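Local coordinates for protein type-iv like pilin ttha1219 (Thermus thermophilus, PDB 5G23) that probably serves as a type IV pilin-like subunit of a pilus, in a system associated with natural competence and DNA uptake, at residues 116-121 against 130-135; 81-86 against 107-112. All blocks are in the same frame, centred on the assembly; numbering follows the deposited sequence.

Interaction 1 (116-121 against 130-135)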
loop_
_atom_site.group_PDB
_atom_site.type_symbol
_atom_site.label_atom_id
_atom_site.label_comp_id
_atom_site.label_asym_id
_atom_site.label_seq_id
_atom_site.Cartn_x
_atom_site.Cartn_y
_atom_site.Cartn_z
ATOM N N LEU B 116 0.700 -8.690 11.480
ATOM C CA LEU B 116 1.673 -7.762 11.129
ATOM C C LEU B 116 1.096 -6.365 11.445
ATOM O O LEU B 116 0.004 -6.068 11.047
ATOM C CB LEU B 116 2.026 -7.899 9.639
ATOM C CG LEU B 116 3.044 -6.921 9.045
ATOM C CD1 LEU B 116 4.433 -7.124 9.586
ATOM C CD2 LEU B 116 3.047 -7.063 7.525
ATOM N N ARG B 117 1.891 -5.547 12.103
ATOM C CA ARG B 117 1.548 -4.195 12.493
ATOM C C ARG B 117 2.576 -3.147 12.080
ATOM O O ARG B 117 3.739 -3.454 11.828
ATOM C CB ARG B 117 1.343 -4.141 13.997
ATOM C CG ARG B 117 0.202 -5.013 14.515
ATOM C CD ARG B 117 -0.009 -4.733 16.009
ATOM N NE ARG B 117 -1.136 -5.456 16.548
ATOM C CZ ARG B 117 -1.099 -6.762 16.874
ATOM N NH1 ARG B 117 0.032 -7.490 16.715
ATOM N NH2 ARG B 117 -2.185 -7.370 17.331
ATOM N N TRP B 118 2.117 -1.913 11.957
ATOM C CA TRP B 118 2.902 -0.815 11.507
ATOM C C TRP B 118 2.808 0.368 12.425
ATOM O O TRP B 118 1.711 0.645 13.017
ATOM C CB TRP B 118 2.377 -0.373 10.123
ATOM C CG TRP B 118 3.019 0.885 9.581
ATOM C CD1 TRP B 118 4.357 1.102 9.270
ATOM C CD2 TRP B 118 2.356 2.119 9.294
ATOM N NE1 TRP B 118 4.539 2.364 8.763
ATOM C CE2 TRP B 118 3.335 3.015 8.776
ATOM C CE3 TRP B 118 1.016 2.530 9.357
ATOM C CZ2 TRP B 118 3.035 4.324 8.415
ATOM C CZ3 TRP B 118 0.700 3.880 8.953
ATOM C CH2 TRP B 118 1.718 4.735 8.502
ATOM N N GLY B 119 3.890 1.109 12.564
ATOM C CA GLY B 119 3.799 2.449 13.187
ATOM C C GLY B 119 4.724 3.486 12.581
ATOM O O GLY B 119 5.627 3.149 11.806
ATOM N N ALA B 120 4.416 4.747 12.849
ATOM C CA ALA B 120 5.093 5.865 12.292
ATOM C C ALA B 120 5.346 6.950 13.325
ATOM O O ALA B 120 4.571 7.101 14.240
ATOM C CB ALA B 120 4.281 6.466 11.155
ATOM N N CYS B 121 6.390 7.719 13.145
ATOM C CA CYS B 121 6.708 8.777 14.071
ATOM C C CYS B 121 7.445 9.855 13.390
ATOM O O CYS B 121 7.950 9.715 12.273
ATOM C CB CYS B 121 7.556 8.209 15.269
ATOM S SG CYS B 121 9.109 7.422 14.768
ATOM N N PRO B 130 4.101 0.370 17.067
ATOM C CA PRO B 130 3.548 -0.402 15.971
ATOM C C PRO B 130 2.195 -0.903 16.353
ATOM O O PRO B 130 1.993 -2.100 16.625
ATOM C CB PRO B 130 4.537 -1.579 15.780
ATOM C CG PRO B 130 5.391 -1.605 17.045
ATOM C CD PRO B 130 4.997 -0.443 17.919
ATOM N N ASN B 131 1.238 -0.008 16.283
ATOM C CA ASN B 131 -0.062 -0.335 16.787
ATOM C C ASN B 131 -1.117 -0.288 15.731
ATOM O O ASN B 131 -2.286 -0.446 16.039
ATOM C CB ASN B 131 -0.423 0.555 17.968
ATOM C CG ASN B 131 -0.264 2.041 17.680
ATOM O OD1 ASN B 131 -0.082 2.489 16.561
ATOM N ND2 ASN B 131 -0.319 2.823 18.761
ATOM N N ASN B 132 -0.729 -0.110 14.473
ATOM C CA ASN B 132 -1.702 -0.018 13.371
ATOM C C ASN B 132 -1.743 -1.343 12.646
ATOM O O ASN B 132 -0.725 -1.899 12.287
ATOM C CB ASN B 132 -1.373 1.056 12.373
ATOM C CG ASN B 132 -1.435 2.439 12.979
ATOM O OD1 ASN B 132 -2.480 2.862 13.422
ATOM N ND2 ASN B 132 -0.304 3.143 13.015
ATOM N N PRO B 133 -2.941 -1.892 12.484
ATOM C CA PRO B 133 -2.971 -3.203 11.823
ATOM C C PRO B 133 -2.562 -3.153 10.365
ATOM O O PRO B 133 -2.868 -2.192 9.673
ATOM C CB PRO B 133 -4.451 -3.624 11.892
ATOM C CG PRO B 133 -5.131 -2.644 12.825
ATOM C CD PRO B 133 -4.246 -1.444 13.007
ATOM N N VAL B 134 -1.837 -4.142 9.894
ATOM C CA VAL B 134 -1.640 -4.240 8.463
ATOM C C VAL B 134 -2.400 -5.456 7.944
ATOM O O VAL B 134 -3.260 -5.340 7.090
ATOM C CB VAL B 134 -0.114 -4.378 8.125
ATOM C CG1 VAL B 134 0.128 -4.519 6.609
ATOM C CG2 VAL B 134 0.611 -3.124 8.604
ATOM N N LEU B 135 -2.088 -6.621 8.500
ATOM C CA LEU B 135 -2.583 -7.880 8.017
ATOM C C LEU B 135 -2.643 -8.814 9.249
ATOM O O LEU B 135 -1.670 -8.948 9.968
ATOM C CB LEU B 135 -1.551 -8.472 6.970
ATOM C CG LEU B 135 -1.920 -9.836 6.352
ATOM C CD1 LEU B 135 -3.142 -9.752 5.509
ATOM C CD2 LEU B 135 -0.809 -10.363 5.486
HETATM O O HOH W 1 1.619 5.404 13.555
#
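Trp-118 and Asn-132 make a reciprocal antiparallel pair between strands 116-121 and 132-134, whose axes run 133° apart and approach to 4.5 Å. Trp-118 N gives a hydrogen bond to Asn-132 O at 2.9 Å, in the carbonyl plane, and Asn-132 N answers to Trp-118 O. Two classic beta bulges interrupt the register: Asn-131 and Asn-132 sit opposite Trp-118, and Val-134 and Leu-135 opposite Leu-116. At the second bulge one carbonyl serves two amides, with Val-134 N 2.9 Å from Leu-116 O and Leu-135 N bonding to it weakly, while Leu-116 N bonds to Leu-135 O at 2.8 Å.

Val-134 is the apolar link. Its CG2, anti to its own carbonyl carbon, reaches Trp-118 CB at 3.6 Å; CG1, on the other branch, meets Leu-116 CD2 at 4.0 Å, the two side chains lying alongside each other. The amide of Asn-132 is turned 42° from the indole, with ND2 3.9 Å from Trp-118 CE3. That ND2 bonds weakly to Trp-118 O and weakly to water 1, which also accepts from Ala-120 N. The extended Arg-117 chain brings CD to 3.4 Å from Pro-130 O and hands its NH1 to Asn-112 O. Leu-51 of the second subunit packs on Val-134. This is a bulged beta hairpin at the edge of the pilin's antiparallel sheet; a disulfide from Cys-121 on the strand to Cys-126 ties back its connection.

Interaction 2 (81-86 against 107-112); sequences DGVQGW and TGYEVN
Val-83 and Tyr-109 lock strands 82-86 and 107-112 together through a pair of backbone hydrogen bonds: Val-83 N to Tyr-109 O at 3.0 Å and Tyr-109 N to Val-83 O at 2.9 Å. A second such pair joins Gly-85 and Thr-107, with Gly-85 N 2.8 Å from Thr-107 O and the return bond from Thr-107 N to Gly-85 O more bent, 144° at the hydrogen. The strands are almost exactly antiparallel, at 174°.

Weaker CA-H...O contacts fill in between these bonds. Gly-108 CA lies 3.2 Å from Val-83 O, and Gln-84 CA is equally far from Thr-107 O, as suits the non-hydrogen-bonded pair Gln-84 and Gly-108.

Side-chain packing is modest and falls on the face bearing Val-83, Thr-107 and Tyr-109. Val-83 CG1, lodged between its own N and carbonyl carbon (chi1 52°), comes 3.9 Å from Tyr-109 CB and lies at the edge of the phenol ring, near its plane. CG2 of Thr-107 lies 3.6 Å from Gly-85 O, while OG1 is hydrogen-bonded to Glu-59 and the Trp-118 indole.

Helix 44-61 packs on this face, Tyr-109 resting on Leu-56 and Glu-59, while Val-83 touches Leu-72 and Leu-74 of strand 69-75. Just before strand 82-86 begins, Asp-81 forms a salt bridge with Arg-157 and bonds to Val-147 N of strand 141-151, tying the start of this strand to the four-stranded sheet.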
loop_
_atom_site.group_PDB
_atom_site.type_symbol
_atom_site.label_atom_id
_atom_site.label_comp_id
_atom_site.label_asym_id
_atom_site.label_seq_id
_atom_site.Cartn_x
_atom_site.Cartn_y
_atom_site.Cartn_z
ATOM N N ASP B 81 10.387 -10.945 12.813
ATOM C CA ASP B 81 11.352 -9.929 12.716
ATOM C C ASP B 81 10.735 -8.579 12.878
ATOM O O ASP B 81 9.520 -8.439 12.658
ATOM C CB ASP B 81 12.099 -10.038 11.413
ATOM C CG ASP B 81 12.905 -11.350 11.308
ATOM O OD1 ASP B 81 12.946 -12.179 12.303
ATOM O OD2 ASP B 81 13.498 -11.562 10.258
ATOM N N GLY B 82 11.548 -7.637 13.299
ATOM C CA GLY B 82 11.144 -6.248 13.375
ATOM C C GLY B 82 12.029 -5.406 12.526
ATOM O O GLY B 82 13.204 -5.723 12.366
ATOM N N VAL B 83 11.465 -4.414 11.885
ATOM C CA VAL B 83 12.273 -3.509 11.092
ATOM C C VAL B 83 11.853 -2.071 11.412
ATOM O O VAL B 83 10.648 -1.794 11.524
ATOM C CB VAL B 83 12.265 -3.839 9.597
ATOM C CG1 VAL B 83 10.894 -3.978 9.062
ATOM C CG2 VAL B 83 12.994 -2.748 8.824
ATOM N N GLN B 84 12.829 -1.232 11.661
ATOM C CA GLN B 84 12.613 0.216 11.790
ATOM C C GLN B 84 13.497 0.973 10.818
ATOM O O GLN B 84 14.642 0.592 10.623
ATOM C CB GLN B 84 12.847 0.730 13.204
ATOM C CG GLN B 84 12.141 -0.034 14.318
ATOM C CD GLN B 84 12.755 0.281 15.656
ATOM O OE1 GLN B 84 12.405 1.287 16.267
ATOM N NE2 GLN B 84 13.765 -0.491 16.056
ATOM N N GLY B 85 12.982 2.098 10.288
ATOM C CA GLY B 85 13.695 2.939 9.387
ATOM C C GLY B 85 13.344 4.425 9.478
ATOM O O GLY B 85 12.282 4.784 9.951
ATOM N N TRP B 86 14.271 5.270 9.074
ATOM C CA TRP B 86 14.048 6.749 9.148
ATOM C C TRP B 86 14.460 7.343 7.802
ATOM O O TRP B 86 15.293 6.772 7.045
ATOM C CB TRP B 86 14.835 7.347 10.301
ATOM C CG TRP B 86 14.422 6.881 11.633
ATOM C CD1 TRP B 86 13.556 7.497 12.471
ATOM C CD2 TRP B 86 14.823 5.666 12.292
ATOM N NE1 TRP B 86 13.359 6.733 13.598
ATOM C CE2 TRP B 86 14.151 5.612 13.513
ATOM C CE3 TRP B 86 15.673 4.600 11.927
ATOM C CZ2 TRP B 86 14.298 4.552 14.395
ATOM C CZ3 TRP B 86 15.873 3.578 12.814
ATOM C CH2 TRP B 86 15.149 3.539 14.050
ATOM N N THR B 107 9.525 4.864 10.642
ATOM C CA THR B 107 8.587 3.861 10.274
ATOM C C THR B 107 9.034 2.544 10.863
ATOM O O THR B 107 10.243 2.258 10.940
ATOM C CB THR B 107 8.458 3.812 8.721
ATOM O OG1 THR B 107 7.300 3.032 8.375
ATOM C CG2 THR B 107 9.699 3.225 8.049
ATOM N N GLY B 108 8.077 1.739 11.266
ATOM C CA GLY B 108 8.356 0.392 11.843
ATOM C C GLY B 108 7.285 -0.666 11.578
ATOM O O GLY B 108 6.066 -0.375 11.563
ATOM N N TYR B 109 7.747 -1.899 11.371
ATOM C CA TYR B 109 6.898 -3.023 11.187
ATOM C C TYR B 109 7.307 -4.110 12.159
ATOM O O TYR B 109 8.508 -4.333 12.365
ATOM C CB TYR B 109 7.040 -3.565 9.751
ATOM C CG TYR B 109 6.526 -2.631 8.746
ATOM C CD1 TYR B 109 5.144 -2.582 8.476
ATOM C CD2 TYR B 109 7.357 -1.867 8.001
ATOM C CE1 TYR B 109 4.651 -1.703 7.539
ATOM C CE2 TYR B 109 6.874 -0.990 7.053
ATOM C CZ TYR B 109 5.521 -0.910 6.837
ATOM O OH TYR B 109 5.045 -0.090 5.841
ATOM N N GLU B 110 6.331 -4.804 12.711
ATOM C CA GLU B 110 6.547 -5.990 13.592
ATOM C C GLU B 110 5.387 -6.938 13.537
ATOM O O GLU B 110 4.305 -6.521 13.220
ATOM C CB GLU B 110 6.608 -5.523 15.061
ATOM C CG GLU B 110 7.736 -4.578 15.409
ATOM C CD GLU B 110 7.971 -4.466 16.905
ATOM O OE1 GLU B 110 7.607 -5.428 17.665
ATOM O OE2 GLU B 110 8.494 -3.391 17.319
ATOM N N VAL B 111 5.606 -8.202 13.889
ATOM C CA VAL B 111 4.519 -9.178 14.028
ATOM C C VAL B 111 4.334 -9.485 15.512
ATOM O O VAL B 111 5.288 -9.640 16.260
ATOM C CB VAL B 111 4.778 -10.505 13.287
ATOM C CG1 VAL B 111 3.735 -11.577 13.626
ATOM C CG2 VAL B 111 4.695 -10.281 11.823
ATOM N N ASN B 112 3.089 -9.554 15.906
ATOM C CA ASN B 112 2.736 -9.959 17.272
ATOM C C ASN B 112 1.398 -10.693 17.225
ATOM O O ASN B 112 0.458 -10.202 16.569
ATOM C CB ASN B 112 2.594 -8.706 18.142
ATOM C CG ASN B 112 1.995 -9.034 19.514
ATOM O OD1 ASN B 112 0.824 -8.745 19.788
ATOM N ND2 ASN B 112 2.788 -9.679 20.355
#

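How the interactions relate
From the N terminus, the chain leaves helix 44-61, runs through strand 69-75 and enters 82-88; interaction 2 closes when 104-112 returns beside it, 20 residues separating segments 81-86 and 107-112. A tight turn leads into strand 115-122, and interaction 1 then closes the short connection to 132-134, with eight residues between segments 116-121 and 130-135. The two contacts are thus in series, neither nested nor crossed, with centres about 8 Å apart. Strands 104-112 and 115-122 are neighbours, so both contacts belong to one antiparallel sheet: interaction 2 lies further in and interaction 1 adds its edge strand. Gly-119 N to Gly-108 O, at 2.8 Å, and the Trp-118 and Tyr-109 rings connect them.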